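Local coordinates for protein cytochrome c, putative (Shewanella oneidensis, PDB 1SP3) that carries eight covalently bound c-type hemes and probably works as a respiratory tetrathionate reductase, at residues 250-255 against 273-278; 60-65 against 390-395. One frame throughout, in Å; residues are numbered along the deposited sequence.

Contact 1 of 2, residues 250-255 against 273-278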
loop_
_atom_site.group_PDB
_atom_site.type_symbol
_atom_site.label_atom_id
_atom_site.label_comp_id
_atom_site.label_asym_id
_atom_site.label_seq_id
_atom_site.Cartn_x
_atom_site.Cartn_y
_atom_site.Cartn_z
ATOM N N TRP A 250 -7.548 1.870 13.626
ATOM C CA TRP A 250 -7.423 0.504 14.142
ATOM C C TRP A 250 -6.726 0.616 15.532
ATOM O O TRP A 250 -5.485 0.760 15.634
ATOM C CB TRP A 250 -6.560 -0.355 13.209
ATOM C CG TRP A 250 -6.575 -1.822 13.497
ATOM C CD1 TRP A 250 -6.739 -2.466 14.742
ATOM C CD2 TRP A 250 -6.358 -2.870 12.531
ATOM N NE1 TRP A 250 -6.620 -3.824 14.554
ATOM C CE2 TRP A 250 -6.396 -4.091 13.216
ATOM C CE3 TRP A 250 -6.113 -2.876 11.155
ATOM C CZ2 TRP A 250 -6.239 -5.304 12.576
ATOM C CZ3 TRP A 250 -5.975 -4.080 10.508
ATOM C CH2 TRP A 250 -6.021 -5.282 11.217
ATOM N N ASP A 251 -7.555 0.460 16.576
ATOM C CA ASP A 251 -7.129 0.387 17.948
ATOM C C ASP A 251 -7.038 -1.073 18.398
ATOM O O ASP A 251 -8.087 -1.745 18.718
ATOM C CB ASP A 251 -8.168 1.137 18.801
ATOM C CG ASP A 251 -7.744 1.277 20.260
ATOM O OD1 ASP A 251 -6.724 0.657 20.680
ATOM O OD2 ASP A 251 -8.376 2.049 21.030
ATOM N N TRP A 252 -5.811 -1.567 18.426
ATOM C CA TRP A 252 -5.494 -2.943 18.858
ATOM C C TRP A 252 -5.628 -3.111 20.401
ATOM O O TRP A 252 -5.732 -4.196 20.884
ATOM C CB TRP A 252 -4.048 -3.290 18.499
ATOM C CG TRP A 252 -3.766 -3.760 17.086
ATOM C CD1 TRP A 252 -3.239 -3.013 16.062
ATOM C CD2 TRP A 252 -3.965 -5.084 16.553
ATOM N NE1 TRP A 252 -3.102 -3.792 14.940
ATOM C CE2 TRP A 252 -3.545 -5.065 15.214
ATOM C CE3 TRP A 252 -4.434 -6.301 17.094
ATOM C CZ2 TRP A 252 -3.565 -6.230 14.380
ATOM C CZ3 TRP A 252 -4.518 -7.410 16.264
ATOM C CH2 TRP A 252 -4.052 -7.383 14.933
ATOM N N SER A 253 -5.616 -2.025 21.159
ATOM C CA SER A 253 -5.572 -2.098 22.623
ATOM C C SER A 253 -6.779 -2.751 23.229
ATOM O O SER A 253 -6.687 -3.425 24.253
ATOM C CB SER A 253 -5.355 -0.696 23.246
ATOM O OG SER A 253 -6.508 0.107 23.015
ATOM N N THR A 254 -7.924 -2.553 22.595
ATOM C CA THR A 254 -9.147 -3.170 23.015
ATOM C C THR A 254 -9.355 -4.636 22.571
ATOM O O THR A 254 -10.392 -5.236 22.907
ATOM C CB THR A 254 -10.335 -2.304 22.508
ATOM O OG1 THR A 254 -10.286 -2.224 21.072
ATOM C CG2 THR A 254 -10.252 -0.836 23.045
ATOM N N ALA A 255 -8.414 -5.221 21.825
ATOM C CA ALA A 255 -8.619 -6.620 21.350
ATOM C C ALA A 255 -8.737 -7.551 22.557
ATOM O O ALA A 255 -8.182 -7.234 23.639
ATOM C CB ALA A 255 -7.472 -7.104 20.453
ATOM N N LYS A 273 -13.000 -9.157 18.463
ATOM C CA LYS A 273 -12.213 -9.638 19.575
ATOM C C LYS A 273 -10.788 -9.804 19.103
ATOM O O LYS A 273 -9.852 -9.438 19.808
ATOM C CB LYS A 273 -12.731 -10.982 20.075
ATOM C CG LYS A 273 -11.932 -11.576 21.251
ATOM C CD LYS A 273 -12.530 -12.910 21.658
ATOM C CE LYS A 273 -11.438 -13.770 22.250
ATOM N NZ LYS A 273 -12.048 -14.754 23.180
ATOM N N LYS A 274 -10.635 -10.351 17.907
ATOM C CA LYS A 274 -9.288 -10.676 17.380
ATOM C C LYS A 274 -8.448 -9.443 17.006
ATOM O O LYS A 274 -7.231 -9.536 16.904
ATOM C CB LYS A 274 -9.424 -11.512 16.093
ATOM C CG LYS A 274 -9.715 -12.998 16.203
ATOM C CD LYS A 274 -9.579 -13.556 14.728
ATOM C CE LYS A 274 -10.242 -14.916 14.490
ATOM N NZ LYS A 274 -9.630 -15.987 15.332
ATOM N N LYS A 275 -9.083 -8.307 16.763
ATOM C CA LYS A 275 -8.340 -7.153 16.268
ATOM C C LYS A 275 -8.490 -5.813 16.991
ATOM O O LYS A 275 -7.665 -5.001 16.826
ATOM C CB LYS A 275 -8.703 -6.935 14.783
ATOM C CG LYS A 275 -8.215 -8.103 13.843
ATOM C CD LYS A 275 -8.791 -7.972 12.405
ATOM C CE LYS A 275 -8.700 -9.329 11.604
ATOM N NZ LYS A 275 -9.035 -9.225 10.125
ATOM N N GLY A 276 -9.568 -5.546 17.705
ATOM C CA GLY A 276 -9.710 -4.276 18.445
ATOM C C GLY A 276 -10.817 -3.429 17.825
ATOM O O GLY A 276 -11.722 -3.974 17.271
ATOM N N ASN A 277 -10.779 -2.102 17.956
ATOM C CA ASN A 277 -11.823 -1.243 17.399
ATOM C C ASN A 277 -11.420 -0.622 16.106
ATOM O O ASN A 277 -10.231 -0.272 15.955
ATOM C CB ASN A 277 -12.163 -0.095 18.342
ATOM C CG ASN A 277 -13.128 -0.543 19.438
ATOM O OD1 ASN A 277 -14.314 -0.520 19.246
ATOM N ND2 ASN A 277 -12.594 -1.093 20.523
ATOM N N PHE A 278 -12.403 -0.464 15.200
ATOM C CA PHE A 278 -12.251 0.198 13.906
ATOM C C PHE A 278 -13.190 1.410 13.710
ATOM O O PHE A 278 -14.271 1.521 14.341
ATOM C CB PHE A 278 -12.611 -0.783 12.802
ATOM C CG PHE A 278 -11.890 -2.098 12.857
ATOM C CD1 PHE A 278 -12.610 -3.287 12.712
ATOM C CD2 PHE A 278 -10.530 -2.165 13.006
ATOM C CE1 PHE A 278 -11.936 -4.509 12.749
ATOM C CE2 PHE A 278 -9.859 -3.356 13.044
ATOM C CZ PHE A 278 -10.547 -4.536 12.902
#
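Trp250 and Asp251 of strand 246-251 pair antiparallel with Phe278 and Asn277 of strand 276-281, within the large mixed sheet. On its other side strand 246-251 runs parallel to strand 325-339. Asp251 and Asn277 form the hydrogen-bonded pair: Asp251 N gives to Asn277 O at 2.8 Å, and Asn277 N gives back to Asp251 O. Trp250 and Phe278 form the non-hydrogen-bonded pair, with both rings on the same face of the sheet. The rings meet T-shaped, with planes at 88°. The edge of Phe278 points at the face of Trp250, and its CE2 comes within 3.5 Å of Trp250 CE2. Lys247 makes cation-pi contacts with both rings.

A classic beta bulge lies next to this pairing, where Lys275 and Gly276 both face Gln272. Gly276 passes close to Asp251, its CA 3.0 Å from Asp251 O in a CA-H...O contact. A CB at this position would run into Asp251 O and Trp252 CA. The bulge also presents Lys275 O to the indole of Trp250. With chi1 at -169°, CG of Trp250 stands anti to N, and the indole crosses the Lys275 side chain at a slant. Trp250 NE1 donates to Lys275 O at 2.8 Å, from above the carbonyl plane. The CB, CG and CD carbons of Lys275 pack on CZ2 of the same indole. Trp252 covers the face of Trp250 opposite Phe278: Trp250 NE1 sits 3.4 Å above the centre of the Trp252 ring. Just ahead of the bulge in sequence, Lys273 O lies 3.4 Å from the methyl CB of Ala255.

Contact 2 of 2, residues 60-65 against 390-395. With HEC (heme c), chain D; SCN (thiocyanate ion), chain B.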
loop_
_atom_site.group_PDB
_atom_site.type_symbol
_atom_site.label_atom_id
_atom_site.label_comp_id
_atom_site.label_asym_id
_atom_site.label_seq_id
_atom_site.Cartn_x
_atom_site.Cartn_y
_atom_site.Cartn_z
ATOM N N ILE A 60 7.093 -1.650 8.953
ATOM C CA ILE A 60 6.119 -1.713 10.073
ATOM C C ILE A 60 4.944 -0.769 9.741
ATOM O O ILE A 60 5.185 0.414 9.373
ATOM C CB ILE A 60 6.845 -1.337 11.392
ATOM C CG1 ILE A 60 7.828 -2.471 11.691
ATOM C CG2 ILE A 60 5.909 -1.254 12.611
ATOM C CD1 ILE A 60 8.672 -2.297 13.020
ATOM N N ASN A 61 3.702 -1.266 9.849
ATOM C CA ASN A 61 2.515 -0.414 9.616
ATOM C C ASN A 61 1.575 -0.501 10.787
ATOM O O ASN A 61 1.882 -1.193 11.784
ATOM C CB ASN A 61 1.824 -0.706 8.255
ATOM C CG ASN A 61 1.032 -2.049 8.237
ATOM O OD1 ASN A 61 0.652 -2.606 9.297
ATOM N ND2 ASN A 61 0.695 -2.520 7.010
ATOM N N ASN A 62 0.487 0.283 10.767
ATOM C CA ASN A 62 -0.487 0.242 11.875
ATOM C C ASN A 62 -1.783 -0.542 11.523
ATOM O O ASN A 62 -2.882 -0.320 12.087
ATOM C CB ASN A 62 -0.778 1.620 12.496
ATOM C CG ASN A 62 -1.309 2.665 11.474
ATOM O OD1 ASN A 62 -1.660 2.319 10.328
ATOM N ND2 ASN A 62 -1.331 3.956 11.880
ATOM N N PHE A 63 -1.647 -1.465 10.570
ATOM C CA PHE A 63 -2.752 -2.372 10.207
ATOM C C PHE A 63 -2.360 -3.709 10.853
ATOM O O PHE A 63 -2.345 -3.813 12.117
ATOM C CB PHE A 63 -2.848 -2.477 8.685
ATOM C CG PHE A 63 -3.592 -1.316 8.037
ATOM C CD1 PHE A 63 -2.890 -0.270 7.430
ATOM C CD2 PHE A 63 -4.981 -1.269 8.050
ATOM C CE1 PHE A 63 -3.570 0.794 6.874
ATOM C CE2 PHE A 63 -5.665 -0.238 7.486
ATOM C CZ PHE A 63 -4.977 0.793 6.877
ATOM N N CYS A 64 -1.872 -4.657 10.037
ATOM C CA CYS A 64 -1.381 -5.930 10.558
ATOM C C CYS A 64 0.003 -5.872 11.155
ATOM O O CYS A 64 0.490 -6.876 11.717
ATOM C CB CYS A 64 -1.589 -7.089 9.519
ATOM S SG CYS A 64 -3.421 -7.470 9.238
ATOM N N VAL A 65 0.680 -4.726 11.012
ATOM C CA VAL A 65 1.972 -4.501 11.684
ATOM C C VAL A 65 3.177 -5.011 10.881
ATOM O O VAL A 65 3.985 -4.214 10.394
ATOM C CB VAL A 65 2.020 -5.038 13.145
ATOM C CG1 VAL A 65 3.343 -4.590 13.839
ATOM C CG2 VAL A 65 0.832 -4.476 13.970
ATOM N N ALA A 390 0.606 1.951 22.162
ATOM C CA ALA A 390 0.837 3.372 21.850
ATOM C C ALA A 390 0.227 3.851 20.545
ATOM O O ALA A 390 0.108 3.065 19.598
ATOM C CB ALA A 390 2.339 3.680 21.846
ATOM N N ALA A 391 -0.056 5.156 20.456
ATOM C CA ALA A 391 -0.763 5.749 19.306
ATOM C C ALA A 391 0.132 5.986 18.143
ATOM O O ALA A 391 1.313 6.277 18.347
ATOM C CB ALA A 391 -1.569 7.023 19.680
ATOM N N THR A 392 -0.409 5.791 16.916
ATOM C CA THR A 392 0.364 5.963 15.687
ATOM C C THR A 392 -0.458 6.607 14.631
ATOM O O THR A 392 -1.663 6.686 14.756
ATOM C CB THR A 392 0.788 4.615 15.062
ATOM O OG1 THR A 392 -0.395 3.940 14.627
ATOM C CG2 THR A 392 1.472 3.647 16.134
ATOM N N GLU A 393 0.221 7.130 13.607
ATOM C CA GLU A 393 -0.424 7.555 12.380
ATOM C C GLU A 393 0.461 7.116 11.265
ATOM O O GLU A 393 1.713 6.986 11.434
ATOM C CB GLU A 393 -0.721 9.066 12.376
ATOM C CG GLU A 393 0.402 10.048 11.983
ATOM C CD GLU A 393 -0.132 11.486 11.980
ATOM O OE1 GLU A 393 -1.186 11.712 12.603
ATOM O OE2 GLU A 393 0.424 12.364 11.316
ATOM N N MET A 394 -0.141 6.884 10.104
ATOM C CA MET A 394 0.620 6.457 8.928
ATOM C C MET A 394 0.044 7.109 7.657
ATOM O O MET A 394 -1.155 7.222 7.533
ATOM C CB MET A 394 0.549 4.968 8.794
ATOM C CG MET A 394 1.476 4.466 7.655
ATOM S SD MET A 394 2.022 2.786 8.104
ATOM C CE MET A 394 2.878 2.339 6.450
ATOM N N TRP A 395 0.917 7.526 6.741
ATOM C CA TRP A 395 0.605 8.357 5.550
ATOM C C TRP A 395 0.807 7.542 4.295
ATOM O O TRP A 395 1.817 6.878 4.194
ATOM C CB TRP A 395 1.496 9.592 5.488
ATOM C CG TRP A 395 1.128 10.548 6.578
ATOM C CD1 TRP A 395 1.230 10.317 7.930
ATOM C CD2 TRP A 395 0.469 11.828 6.443
ATOM N NE1 TRP A 395 0.716 11.371 8.634
ATOM C CE2 TRP A 395 0.261 12.329 7.759
ATOM C CE3 TRP A 395 0.091 12.620 5.341
ATOM C CZ2 TRP A 395 -0.377 13.543 8.026
ATOM C CZ3 TRP A 395 -0.463 13.882 5.571
ATOM C CH2 TRP A 395 -0.724 14.327 6.915
HETATM FE FE HEC D . 0.333 -6.235 2.850
HETATM C CHA HEC D . 2.184 -3.470 1.719
HETATM C CHB HEC D . 1.863 -5.972 5.935
HETATM C CHC HEC D . -1.244 -9.076 3.918
HETATM C CHD HEC D . -1.332 -6.437 -0.098
HETATM N NA HEC D . 1.761 -4.924 3.727
HETATM C C1A HEC D . 2.397 -3.858 3.069
HETATM C C2A HEC D . 3.303 -3.235 4.034
HETATM C C3A HEC D . 3.232 -3.925 5.209
HETATM C C4A HEC D . 2.249 -5.003 5.020
HETATM C CMA HEC D . 4.058 -3.584 6.525
HETATM C CAA HEC D . 4.188 -1.962 3.745
HETATM C CBA HEC D . 3.571 -0.703 4.411
HETATM C CGA HEC D . 2.070 -0.556 4.041
HETATM O O1A HEC D . 1.212 -0.873 4.917
HETATM O O2A HEC D . 1.629 -0.169 2.872
HETATM N NB HEC D . 0.288 -7.340 4.574
HETATM C C1B HEC D . 1.065 -7.055 5.721
HETATM C C2B HEC D . 0.868 -8.101 6.698
HETATM C C3B HEC D . -0.033 -8.951 6.142
HETATM C C4B HEC D . -0.377 -8.475 4.798
HETATM C CMB HEC D . 1.552 -8.112 8.105
HETATM C CAB HEC D . -0.609 -10.266 6.725
HETATM C CBB HEC D . -0.880 -10.408 8.070
HETATM N NC HEC D . -1.132 -7.567 2.037
HETATM C C1C HEC D . -1.625 -8.671 2.664
HETATM C C2C HEC D . -2.586 -9.291 1.798
HETATM C C3C HEC D . -2.645 -8.530 0.650
HETATM C C4C HEC D . -1.693 -7.434 0.801
HETATM C CMC HEC D . -3.340 -10.596 2.202
HETATM C CAC HEC D . -3.545 -8.762 -0.628
HETATM C CBC HEC D . -4.923 -8.844 -0.641
HETATM N ND HEC D . 0.387 -5.094 1.066
HETATM C C1D HEC D . -0.332 -5.492 -0.039
HETATM C C2D HEC D . 0.141 -4.631 -1.150
HETATM C C3D HEC D . 1.237 -3.704 -0.610
HETATM C C4D HEC D . 1.327 -4.066 0.789
HETATM C CMD HEC D . -0.369 -4.666 -2.591
HETATM C CAD HEC D . 2.022 -2.567 -1.376
HETATM C CBD HEC D . 1.201 -1.282 -1.216
HETATM C CGD HEC D . 1.696 -0.103 -2.085
HETATM O O1D HEC D . 0.797 0.699 -2.431
HETATM O O2D HEC D . 2.918 0.145 -2.453
HETATM S S SCN B . -1.326 -4.688 3.551
HETATM C C SCN B . -1.511 -4.781 5.211
HETATM N N SCN B . -1.569 -4.913 6.369
#
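Asn62 and Thr392 each turn a polar branch between backbone N and carbonyl carbon, with chi1 of 58° for CG of Asn62 and 66° for OG1 of Thr392. The side chains run antiparallel past one another. Asn62 ND2 donates to Thr392 OG1 at 2.9 Å, and the oxygen lies in the amide plane. The other end of this buried amide, OD1, accepts from His332 ND1. CB of Met394 lies close to the same amide. Beyond it the extended Met394 chain brings SD to 3.5 Å from Asn61 CB, and its CE reaches the propionate carbon CBA of the heme. Strand 387-397 thus backs an Asx turn in the heme-pocket loop. Asn61 OD1 accepts from Phe63 N at 2.9 Å and Val65 N at 2.7 Å, from opposite faces of its amide. This grip fixes the amide's rotation and aims ND2 at heme propionate O1A, 2.7 Å away. ND2 also makes a weak hydrogen bond of 3.4 Å to N of the thiocyanate. With an alanine in place of this asparagine, the propionate would probably lose this donor and the turn's two backbone N-H groups their acceptor. The thiocyanate S binds the heme iron at 2.4 Å.

Contacts 1 and 2 lie about 13 Å apart, centre to centre, and reach the same sheet. In sequence, both segments of contact 1 fall between those of contact 2. They touch through the two tryptophans and the loop 60-65. Trp252 NE1 probably donates a hydrogen bond to Phe63 O at 2.9 Å. Trp250 packs on the same loop, with CE3 3.5 Å from Phe63 CA and CH2 3.9 Å from Cys64 SG. Contact 2 reaches the heme directly through Asn61, Cys64 and Met394. Contact 1 stands behind it, the nearest atoms of the Trp250 side chain and the heme about 8 Å apart. The thiocyanate on the iron probably comes from the crystallisation liquor.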